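PDB 3U9L: 3-oxoacyl-[acyl-carrier-protein] reductase from Sinorhizobium meliloti, which probably catalyses the NADPH-dependent reduction of 3-oxoacyl-[acyl-carrier-protein]. Local coordinates for residues H138-W143 with V249-T254. Numbering follows the deposited sequence.
Sequences HGLLIW and VRVVGT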
loop_
_atom_site.group_PDB
_atom_site.type_symbol
_atom_site.label_atom_id
_atom_site.label_comp_id
_atom_site.label_asym_id
_atom_site.label_seq_id
_atom_site.Cartn_x
_atom_site.Cartn_y
_atom_site.Cartn_z
ATOM N N HIS A 138 -25.655 -3.740 10.458
ATOM C CA HIS A 138 -25.139 -5.008 10.913
ATOM C C HIS A 138 -24.416 -5.640 9.716
ATOM O O HIS A 138 -24.789 -5.364 8.577
ATOM C CB HIS A 138 -26.313 -5.907 11.299
ATOM C CG HIS A 138 -25.963 -7.009 12.229
ATOM N ND1 HIS A 138 -25.835 -8.333 11.817
ATOM C CD2 HIS A 138 -25.731 -7.019 13.574
ATOM C CE1 HIS A 138 -25.544 -9.094 12.861
ATOM N NE2 HIS A 138 -25.476 -8.316 13.943
ATOM N N GLY A 139 -23.423 -6.492 9.956
ATOM C CA GLY A 139 -22.733 -7.147 8.835
ATOM C C GLY A 139 -21.265 -7.384 9.204
ATOM O O GLY A 139 -20.779 -6.835 10.203
ATOM N N LEU A 140 -20.553 -8.166 8.405
ATOM C CA LEU A 140 -19.144 -8.462 8.690
ATOM C C LEU A 140 -18.411 -8.403 7.412
ATOM O O LEU A 140 -18.847 -9.048 6.434
ATOM C CB LEU A 140 -18.987 -9.852 9.275
ATOM C CG LEU A 140 -17.587 -10.489 9.480
ATOM C CD1 LEU A 140 -16.747 -9.757 10.575
ATOM C CD2 LEU A 140 -17.774 -11.959 9.861
ATOM N N LEU A 141 -17.336 -7.595 7.387
ATOM C CA LEU A 141 -16.380 -7.590 6.294
ATOM C C LEU A 141 -15.203 -8.430 6.712
ATOM O O LEU A 141 -14.627 -8.247 7.818
ATOM C CB LEU A 141 -15.861 -6.162 5.993
ATOM C CG LEU A 141 -16.553 -5.381 4.898
ATOM C CD1 LEU A 141 -18.074 -5.392 5.294
ATOM C CD2 LEU A 141 -16.024 -3.986 4.855
ATOM N N ILE A 142 -14.817 -9.336 5.828
ATOM C CA ILE A 142 -13.598 -10.098 6.044
ATOM C C ILE A 142 -12.688 -9.796 4.874
ATOM O O ILE A 142 -13.083 -9.921 3.703
ATOM C CB ILE A 142 -13.914 -11.651 6.121
ATOM C CG1 ILE A 142 -14.899 -11.961 7.254
ATOM C CG2 ILE A 142 -12.658 -12.480 6.255
ATOM C CD1 ILE A 142 -15.204 -13.444 7.417
ATOM N N TRP A 143 -11.445 -9.430 5.161
ATOM C CA TRP A 143 -10.507 -9.144 4.085
ATOM C C TRP A 143 -9.442 -10.221 4.135
ATOM O O TRP A 143 -8.979 -10.590 5.225
ATOM C CB TRP A 143 -9.856 -7.775 4.353
ATOM C CG TRP A 143 -10.816 -6.593 4.435
ATOM C CD1 TRP A 143 -11.693 -6.292 5.476
ATOM C CD2 TRP A 143 -10.964 -5.547 3.472
ATOM N NE1 TRP A 143 -12.375 -5.094 5.199
ATOM C CE2 TRP A 143 -11.935 -4.619 3.990
ATOM C CE3 TRP A 143 -10.365 -5.280 2.231
ATOM C CZ2 TRP A 143 -12.313 -3.477 3.281
ATOM C CZ3 TRP A 143 -10.709 -4.132 1.567
ATOM C CH2 TRP A 143 -11.685 -3.258 2.072
ATOM N N VAL A 249 -14.299 -20.031 8.639
ATOM C CA VAL A 249 -15.509 -20.643 9.175
ATOM C C VAL A 249 -15.597 -20.330 10.659
ATOM O O VAL A 249 -16.661 -19.941 11.123
ATOM C CB VAL A 249 -15.487 -22.176 8.959
ATOM C CG1 VAL A 249 -16.598 -22.852 9.771
ATOM C CG2 VAL A 249 -15.538 -22.517 7.438
ATOM N N ARG A 250 -14.482 -20.465 11.392
ATOM C CA ARG A 250 -14.453 -20.091 12.830
ATOM C C ARG A 250 -14.744 -18.625 13.097
ATOM O O ARG A 250 -15.458 -18.302 14.038
ATOM C CB ARG A 250 -13.125 -20.455 13.508
ATOM C CG ARG A 250 -13.051 -21.907 13.913
ATOM C CD ARG A 250 -11.747 -22.254 14.732
ATOM N NE ARG A 250 -10.543 -21.859 13.985
ATOM C CZ ARG A 250 -9.747 -22.691 13.317
ATOM N NH1 ARG A 250 -9.999 -24.016 13.302
ATOM N NH2 ARG A 250 -8.708 -22.186 12.653
ATOM N N VAL A 251 -14.180 -17.709 12.309
ATOM C CA VAL A 251 -14.574 -16.291 12.476
ATOM C C VAL A 251 -16.075 -16.076 12.287
ATOM O O VAL A 251 -16.751 -15.427 13.107
ATOM C CB VAL A 251 -13.788 -15.400 11.487
ATOM C CG1 VAL A 251 -14.336 -13.975 11.463
ATOM C CG2 VAL A 251 -12.288 -15.408 11.856
ATOM N N VAL A 252 -16.589 -16.576 11.169
ATOM C CA VAL A 252 -18.006 -16.425 10.875
ATOM C C VAL A 252 -18.864 -17.076 11.977
ATOM O O VAL A 252 -19.857 -16.525 12.373
ATOM C CB VAL A 252 -18.372 -16.994 9.491
ATOM C CG1 VAL A 252 -19.856 -17.083 9.361
ATOM C CG2 VAL A 252 -17.798 -16.095 8.406
ATOM N N GLY A 253 -18.412 -18.190 12.527
ATOM C CA GLY A 253 -19.166 -18.835 13.589
ATOM C C GLY A 253 -19.002 -18.255 14.986
ATOM O O GLY A 253 -19.620 -18.762 15.921
ATOM N N THR A 254 -18.169 -17.219 15.155
ATOM C CA THR A 254 -17.989 -16.577 16.455
ATOM C C THR A 254 -19.111 -15.580 16.658
ATOM O O THR A 254 -19.558 -14.969 15.692
ATOM C CB THR A 254 -16.647 -15.840 16.505
ATOM O OG1 THR A 254 -15.616 -16.802 16.400
ATOM C CG2 THR A 254 -16.470 -15.096 17.835
#
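Leu140 and Ile142, two residues apart on strand 139-144, send their side chains to the same face of the sheet and meet Val251 and Val252 in the last turn of helix 242-252. The contact is wholly apolar and modest, burying 129 Å² in total, and all four residues are buried in the protein. Leu140 takes part through one branch: its CD2 lies 4.3 Å from Val251 CG1 and 4.4 Å from Val252 CG2, which places that methyl against both valines at loose van der Waals range. Leu141 points to the other side of the strand, as the alternation of a beta-strand requires. Ile142 makes the closer approach. Its CG1 sits beside the backbone N (chi1 -59°) and the chain is then extended (chi2 -178°), which carries CD1 out to the helix. There CD1 comes within 3.8 Å of Val252 CG2, the two side chains crossing at about a right angle, while it meets Val251 CG1 tip to tip at 4.2 Å. Val251 and Val252 thus each offer a single methyl to both strand residues. Just beyond, Thr254 OG1 donates to Arg250 O at 2.8 Å, tilted 29° from the carbonyl plane, tying Thr254, just past the helix, back to its last turn; Arg259 hydrogen-bonds to the carbonyls of Val251 and Val252. In the Rossmann-type fold of this family, the strand lies inside the parallel sheet between strands 90-93 and 183-190, with helix 242-252 packed on one face and helices 108-136 and 158-179 receiving Leu141 and Trp143 on the other.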